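Local coordinates for high affinity transport system protein p37 (Mycoplasma hyorhinis, PDB 3EKI) that binds thiamine diphosphate as the extracytoplasmic lipoprotein of a high-affinity transport system, probably one that imports this cofactor, at residues K78-L83 with Q354-L359; V131-L134 with G139-T142; I265-F270 with F274-E279. All coordinates share one frame; numbering follows the deposited sequence.

Contact 1: residues K78-L83 with Q354-L359; sequences KEFNKL and QLEQNL
Phe80 sets the CE2-CZ side of its ring against the start of helix 354-369. Atom CE2 lies 3.4 Å from Leu359 CB, and CZ is 3.9 Å from Glu356 CG, so both partners meet the ring through aliphatic carbons, at an oblique slant. The Glu356 backbone O sits in the ring plane at the edge. Beside this, Leu359 sends CD2 to 3.6 Å from Leu83 CB, one turn further along helix 64-85. With CG of Phe80 anti to the backbone N (chi1 171°), the far end of the ring comes close to the other helix although the side chain does not set out toward it. The two segments cross at 128° with axes 10.7 Å apart, joining an early and a late helix of one lobe of a two-lobed solute-binding fold of the periplasmic binding protein clan. Phe98 meets the Phe80 ring edge-to-face, and Val96, Ile360 and Thr363 also touch it. The Glu356 side chain runs on extended beyond CG, and its OE1 accepts a hydrogen bond from Asp43 N. Asp43 itself belongs to a bound calcium site, consistent with a second-shell place for the buried Glu356, whose side chain is about 7 Å from the calcium ion.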
# COMPACT_ATOMS: atom_id res chain seq x y z
N LYS A 78 -12.22 -4.62 -24.66
CA LYS A 78 -11.72 -5.11 -25.95
C LYS A 78 -10.74 -6.25 -25.83
O LYS A 78 -10.78 -7.24 -26.56
CB LYS A 78 -11.11 -3.95 -26.75
CG LYS A 78 -12.01 -2.79 -27.07
CD LYS A 78 -13.29 -3.20 -27.77
CE LYS A 78 -13.00 -3.62 -29.21
NZ LYS A 78 -14.27 -3.93 -29.95
N GLU A 79 -9.76 -6.19 -24.92
CA GLU A 79 -8.80 -7.27 -24.75
C GLU A 79 -9.46 -8.52 -24.18
O GLU A 79 -9.16 -9.61 -24.63
CB GLU A 79 -7.66 -6.80 -23.83
CG GLU A 79 -6.61 -7.85 -23.49
CD GLU A 79 -5.81 -8.38 -24.65
OE1 GLU A 79 -5.70 -7.65 -25.65
OE2 GLU A 79 -5.26 -9.50 -24.61
N PHE A 80 -10.34 -8.31 -23.19
CA PHE A 80 -11.02 -9.45 -22.59
C PHE A 80 -11.74 -10.23 -23.71
O PHE A 80 -11.67 -11.45 -23.70
CB PHE A 80 -11.99 -9.07 -21.48
CG PHE A 80 -12.87 -10.20 -20.98
CD1 PHE A 80 -14.10 -10.53 -21.54
CD2 PHE A 80 -12.43 -10.98 -19.92
CE1 PHE A 80 -14.84 -11.60 -21.12
CE2 PHE A 80 -13.19 -12.02 -19.43
CZ PHE A 80 -14.39 -12.30 -20.03
N ASN A 81 -12.54 -9.50 -24.48
CA ASN A 81 -13.41 -10.29 -25.39
C ASN A 81 -12.59 -10.89 -26.51
O ASN A 81 -12.92 -11.95 -27.06
CB ASN A 81 -14.58 -9.44 -25.89
CG ASN A 81 -15.64 -9.30 -24.83
OD1 ASN A 81 -16.27 -10.24 -24.36
ND2 ASN A 81 -15.86 -8.08 -24.35
N LYS A 82 -11.47 -10.24 -26.86
CA LYS A 82 -10.56 -10.88 -27.82
C LYS A 82 -10.05 -12.21 -27.31
O LYS A 82 -10.06 -13.22 -28.00
CB LYS A 82 -9.43 -9.90 -28.15
CG LYS A 82 -8.43 -10.44 -29.17
CD LYS A 82 -7.04 -9.85 -28.92
CE LYS A 82 -5.93 -10.84 -29.20
NZ LYS A 82 -5.08 -11.08 -27.98
N LEU A 83 -9.57 -12.24 -26.06
CA LEU A 83 -9.10 -13.47 -25.47
C LEU A 83 -10.18 -14.53 -25.37
O LEU A 83 -9.98 -15.71 -25.67
CB LEU A 83 -8.60 -13.20 -24.04
CG LEU A 83 -7.33 -12.40 -23.87
CD1 LEU A 83 -6.97 -12.42 -22.38
CD2 LEU A 83 -6.20 -12.96 -24.70
N GLN A 354 -15.09 -19.53 -13.16
CA GLN A 354 -13.64 -19.66 -13.12
C GLN A 354 -12.93 -19.31 -14.41
O GLN A 354 -11.88 -18.65 -14.40
CB GLN A 354 -13.22 -21.10 -12.74
CG GLN A 354 -12.12 -21.18 -11.68
CD GLN A 354 -11.98 -22.55 -11.05
OE1 GLN A 354 -10.93 -23.18 -11.14
NE2 GLN A 354 -13.05 -23.03 -10.42
N LEU A 355 -13.47 -19.72 -15.55
CA LEU A 355 -12.92 -19.40 -16.85
C LEU A 355 -12.92 -17.88 -17.05
O LEU A 355 -11.93 -17.34 -17.54
CB LEU A 355 -13.72 -20.05 -17.98
CG LEU A 355 -13.79 -21.57 -17.95
CD1 LEU A 355 -14.75 -22.08 -19.02
CD2 LEU A 355 -12.42 -22.19 -18.15
N GLU A 356 -14.02 -17.24 -16.65
CA GLU A 356 -14.12 -15.78 -16.73
C GLU A 356 -13.12 -15.10 -15.80
O GLU A 356 -12.48 -14.12 -16.20
CB GLU A 356 -15.56 -15.35 -16.44
CG GLU A 356 -15.85 -13.90 -16.82
CD GLU A 356 -17.32 -13.53 -16.71
OE1 GLU A 356 -18.07 -14.34 -16.13
OE2 GLU A 356 -17.72 -12.44 -17.18
N GLN A 357 -12.97 -15.61 -14.59
CA GLN A 357 -11.99 -15.03 -13.65
C GLN A 357 -10.60 -15.07 -14.25
O GLN A 357 -9.85 -14.09 -14.27
CB GLN A 357 -12.01 -15.78 -12.31
CG GLN A 357 -13.24 -15.63 -11.45
CD GLN A 357 -13.06 -16.31 -10.11
OE1 GLN A 357 -11.94 -16.34 -9.60
NE2 GLN A 357 -14.12 -16.85 -9.54
N ASN A 358 -10.18 -16.21 -14.77
CA ASN A 358 -8.86 -16.35 -15.35
C ASN A 358 -8.68 -15.46 -16.57
O ASN A 358 -7.60 -14.91 -16.79
CB ASN A 358 -8.56 -17.81 -15.72
CG ASN A 358 -8.55 -18.72 -14.51
OD1 ASN A 358 -8.29 -18.28 -13.39
ND2 ASN A 358 -8.86 -20.00 -14.69
N LEU A 359 -9.70 -15.26 -17.40
CA LEU A 359 -9.59 -14.32 -18.53
C LEU A 359 -9.47 -12.88 -18.04
O LEU A 359 -8.75 -12.07 -18.63
CB LEU A 359 -10.81 -14.46 -19.43
CG LEU A 359 -10.81 -15.64 -20.38
CD1 LEU A 359 -12.25 -15.83 -20.86
CD2 LEU A 359 -9.89 -15.45 -21.57

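Contact 2: residues V131-L134 with G139-T142; sequences VEFL and GIIT
Gly139, whose carbonyl O is hydrogen-bonded by Lys350 NZ, also touches the first segment: its backbone N lies 4.1 Å from Leu134 CD2. The contact itself is apolar: two consecutive helix residues, Phe133 and Leu134, receive two consecutive isoleucines. CG2 of Ile140 touches both, 3.6 Å from Phe133 CE2 and 4.1 Å from Leu134 CD2, and approaches the ring obliquely. Ile141 divides its long branch between the same pair: CG1 is 4.0 Å from Leu134 CD2, and CD1 lies 4.1 Å from Phe133 CE2. That branch leaves CB between the backbone N and the carbonyl carbon (chi1 60°), then runs straight on to CD1; the Ile141 and Phe133 side chains cross at about a right angle, with only the CD1 end near the ring. Most of these spacings are those of ordinary van der Waals packing. Gly139, with a positive phi of 62°, lies in the short connection between helix 127-136 and strand 141-152. On the far end of the connection Thr142 pairs through its backbone with Phe348 of strand 345-349. Helix 106-115 supplies Leu110 and Ser114 to Phe133, and Ser114 also touches both isoleucines, while Leu134 leans on Phe390 of helix 390-402.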
# COMPACT_ATOMS: atom_id res chain seq x y z
N VAL A 131 -6.27 -10.75 4.10
CA VAL A 131 -5.89 -11.95 4.83
C VAL A 131 -6.66 -12.01 6.14
O VAL A 131 -7.23 -13.04 6.49
CB VAL A 131 -4.36 -11.99 5.08
CG1 VAL A 131 -3.98 -13.05 6.11
CG2 VAL A 131 -3.62 -12.24 3.76
N GLU A 132 -6.72 -10.89 6.87
CA GLU A 132 -7.43 -10.88 8.16
C GLU A 132 -8.92 -11.13 7.95
O GLU A 132 -9.61 -11.77 8.75
CB GLU A 132 -7.19 -9.57 8.88
CG GLU A 132 -5.77 -9.21 9.26
CD GLU A 132 -5.17 -10.06 10.36
OE1 GLU A 132 -5.95 -10.78 11.02
OE2 GLU A 132 -3.93 -10.01 10.57
N PHE A 133 -9.47 -10.62 6.84
CA PHE A 133 -10.90 -10.83 6.59
C PHE A 133 -11.17 -12.30 6.31
O PHE A 133 -12.13 -12.90 6.81
CB PHE A 133 -11.34 -9.96 5.40
CG PHE A 133 -12.80 -10.15 5.00
CD1 PHE A 133 -13.80 -9.45 5.64
CD2 PHE A 133 -13.14 -11.00 3.97
CE1 PHE A 133 -15.13 -9.61 5.28
CE2 PHE A 133 -14.48 -11.18 3.60
CZ PHE A 133 -15.47 -10.46 4.25
N LEU A 134 -10.32 -12.90 5.49
CA LEU A 134 -10.52 -14.31 5.12
C LEU A 134 -10.22 -15.25 6.28
O LEU A 134 -10.76 -16.36 6.33
CB LEU A 134 -9.70 -14.61 3.87
CG LEU A 134 -10.32 -14.10 2.58
CD1 LEU A 134 -9.37 -14.23 1.41
CD2 LEU A 134 -11.60 -14.87 2.25
N GLY A 139 -12.86 -18.74 2.64
CA GLY A 139 -13.28 -19.00 1.30
C GLY A 139 -14.50 -18.24 0.82
O GLY A 139 -15.08 -18.65 -0.19
N ILE A 140 -14.90 -17.17 1.50
CA ILE A 140 -16.15 -16.49 1.21
C ILE A 140 -16.07 -15.67 -0.08
O ILE A 140 -17.12 -15.46 -0.68
CB ILE A 140 -16.58 -15.59 2.38
CG1 ILE A 140 -18.03 -15.11 2.35
CG2 ILE A 140 -15.63 -14.40 2.51
CD1 ILE A 140 -18.43 -14.53 3.70
N ILE A 141 -14.86 -15.26 -0.45
CA ILE A 141 -14.54 -14.54 -1.69
C ILE A 141 -13.26 -15.17 -2.23
O ILE A 141 -12.56 -15.92 -1.51
CB ILE A 141 -14.42 -13.02 -1.52
CG1 ILE A 141 -13.35 -12.60 -0.52
CG2 ILE A 141 -15.77 -12.39 -1.14
CD1 ILE A 141 -13.21 -11.10 -0.27
N THR A 142 -12.89 -14.94 -3.49
CA THR A 142 -11.82 -15.65 -4.14
C THR A 142 -10.71 -14.76 -4.67
O THR A 142 -10.86 -14.02 -5.64
CB THR A 142 -12.41 -16.43 -5.36
OG1 THR A 142 -13.49 -17.24 -4.88
CG2 THR A 142 -11.36 -17.30 -5.98

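Contact 3: residues I265-F270 with F274-E279; sequences ILKNHF and FTTLNE
Leu266 and Lys267, near the C-terminal end of helix 256-269, receive the ring of Phe274 in a helix-loop-helix connection that leads into helix 277-283. The tight part lies at the far end of that ring. Phe274 CZ sits 3.5 Å from Lys267 N and 3.9 Å from Leu266 CB, so the CZ end of the ring meets backbone atoms as well as side chains, obliquely. It gets there because CG stands between the backbone N and the carbonyl carbon (chi1 71°), turning the ring back toward the preceding helix. Further in, Leu266 CD1 approaches Leu277 CD2 at 4.3 Å; Trp240 stacks with Phe274 and touches both leucines, which also pack on Phe306 of strand 304-308. The outer side is looser and polar. Lys267 bends at every torsion after the first and carries NZ to the carbonyl O of exposed Thr275, but the modelled bond is implausibly short and the position of that oxygen is doubtful. Just past the end of helix 256-269, at Phe270, water 1 bridges the connection: it donates to Phe270 O at 2.7 Å and accepts from Phe274 N at 3.2 Å. At the start of helix 277-283, Glu263 OE1 accepts from Leu277 N. Thr276 is the N-cap, its OG1 taking a hydrogen bond from Glu279 N at 2.9 Å, with an N-H...O angle of 160°.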
# COMPACT_ATOMS: atom_id res chain seq x y z
N ILE A 265 7.76 -4.48 14.41
CA ILE A 265 9.16 -4.07 14.59
C ILE A 265 9.46 -3.60 16.03
O ILE A 265 10.49 -3.98 16.60
CB ILE A 265 9.50 -2.96 13.58
CG1 ILE A 265 9.44 -3.43 12.11
CG2 ILE A 265 10.86 -2.36 13.86
CD1 ILE A 265 10.22 -4.69 11.82
N LEU A 266 8.57 -2.81 16.59
CA LEU A 266 8.71 -2.29 17.96
C LEU A 266 8.67 -3.39 18.98
O LEU A 266 9.45 -3.37 19.94
CB LEU A 266 7.61 -1.25 18.23
CG LEU A 266 7.68 0.04 17.41
CD1 LEU A 266 6.55 0.99 17.74
CD2 LEU A 266 9.02 0.75 17.61
N LYS A 267 7.77 -4.35 18.79
CA LYS A 267 7.76 -5.52 19.67
C LYS A 267 9.00 -6.36 19.55
O LYS A 267 9.54 -6.83 20.57
CB LYS A 267 6.51 -6.36 19.36
CG LYS A 267 6.36 -7.57 20.27
CD LYS A 267 5.09 -7.44 21.11
CE LYS A 267 3.85 -7.86 20.34
NZ LYS A 267 2.97 -6.71 19.96
N ASN A 268 9.54 -6.58 18.35
CA ASN A 268 10.73 -7.37 18.14
C ASN A 268 11.98 -6.66 18.67
O ASN A 268 12.94 -7.32 19.06
CB ASN A 268 10.91 -7.71 16.66
CG ASN A 268 9.87 -8.73 16.22
OD1 ASN A 268 9.19 -9.31 17.07
ND2 ASN A 268 9.72 -8.93 14.92
N HIS A 269 11.95 -5.33 18.68
CA HIS A 269 13.08 -4.54 19.15
C HIS A 269 13.05 -4.38 20.66
O HIS A 269 13.99 -4.75 21.36
CB HIS A 269 13.09 -3.17 18.47
CG HIS A 269 14.36 -2.40 18.68
ND1 HIS A 269 15.57 -2.81 18.16
CD2 HIS A 269 14.61 -1.26 19.36
CE1 HIS A 269 16.51 -1.95 18.51
NE2 HIS A 269 15.95 -1.00 19.24
N PHE A 270 11.95 -3.81 21.17
CA PHE A 270 11.80 -3.59 22.60
C PHE A 270 11.15 -4.79 23.28
O PHE A 270 10.18 -4.64 24.02
CB PHE A 270 10.98 -2.33 22.87
CG PHE A 270 11.57 -1.08 22.27
CD1 PHE A 270 12.46 -0.31 22.99
CD2 PHE A 270 11.24 -0.69 20.98
CE1 PHE A 270 13.01 0.84 22.44
CE2 PHE A 270 11.78 0.45 20.43
CZ PHE A 270 12.67 1.22 21.16
N PHE A 274 6.34 -4.38 26.18
CA PHE A 274 4.90 -4.21 26.03
C PHE A 274 4.25 -5.39 25.31
O PHE A 274 4.93 -6.18 24.65
CB PHE A 274 4.57 -2.91 25.29
CG PHE A 274 4.89 -2.88 23.82
CD1 PHE A 274 3.97 -3.20 22.84
CD2 PHE A 274 6.17 -2.53 23.39
CE1 PHE A 274 4.28 -3.18 21.49
CE2 PHE A 274 6.47 -2.49 22.05
CZ PHE A 274 5.55 -2.82 21.08
N THR A 275 2.94 -5.61 25.36
CA THR A 275 2.18 -6.67 24.71
C THR A 275 1.69 -6.32 23.31
O THR A 275 2.03 -6.87 22.27
CB THR A 275 0.93 -6.98 25.57
OG1 THR A 275 0.17 -5.76 25.67
CG2 THR A 275 1.29 -7.40 26.97
N THR A 276 0.86 -5.20 23.25
CA THR A 276 0.41 -4.69 21.99
C THR A 276 0.39 -3.17 22.07
O THR A 276 0.29 -2.61 23.16
CB THR A 276 -1.02 -5.12 21.59
OG1 THR A 276 -1.93 -4.58 22.56
CG2 THR A 276 -1.15 -6.62 21.59
N LEU A 277 0.46 -2.55 20.89
CA LEU A 277 0.33 -1.10 20.87
C LEU A 277 -1.03 -0.65 21.40
O LEU A 277 -1.16 0.36 22.09
CB LEU A 277 0.56 -0.53 19.48
CG LEU A 277 1.96 -0.46 18.92
CD1 LEU A 277 1.96 0.52 17.76
CD2 LEU A 277 3.00 -0.07 19.96
N ASN A 278 -2.11 -1.38 21.11
CA ASN A 278 -3.41 -0.96 21.67
C ASN A 278 -3.43 -1.01 23.19
O ASN A 278 -3.94 -0.12 23.87
CB ASN A 278 -4.51 -1.87 21.08
CG ASN A 278 -4.99 -1.32 19.75
OD1 ASN A 278 -4.52 -0.28 19.27
ND2 ASN A 278 -5.93 -2.01 19.12
N GLU A 279 -2.83 -2.06 23.76
CA GLU A 279 -2.79 -2.14 25.22
C GLU A 279 -1.92 -1.03 25.80
O GLU A 279 -2.33 -0.42 26.77
CB GLU A 279 -2.29 -3.48 25.73
CG GLU A 279 -3.41 -4.43 26.16
CD GLU A 279 -2.89 -5.71 26.79
OE1 GLU A 279 -2.70 -5.74 28.03
OE2 GLU A 279 -2.68 -6.69 26.05
O HOH W 1 7.81 -5.82 23.77

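In the fold
Contact 1 joins helices far apart in sequence, whereas contacts 2 and 3 close short connections, helix to strand and helix to helix. None holds the same pair of elements, yet contacts 1 and 2 adjoin: Gln357 OE1 lies 3.8 Å from Thr142 CG2. Contact 3 stands on the opposite side of the chain's centre from contact 1, their centres about 46 Å apart. Contacts 1 and 3 are partly buried and contact 2 is more superficial. All three rely on a phenylalanine, but contact 1 includes a glutamate that touches through CG while its carboxylate bonds to a residue of a calcium site, contact 2 is wholly apolar between its side chains, and contact 3 brings in water and helix capping.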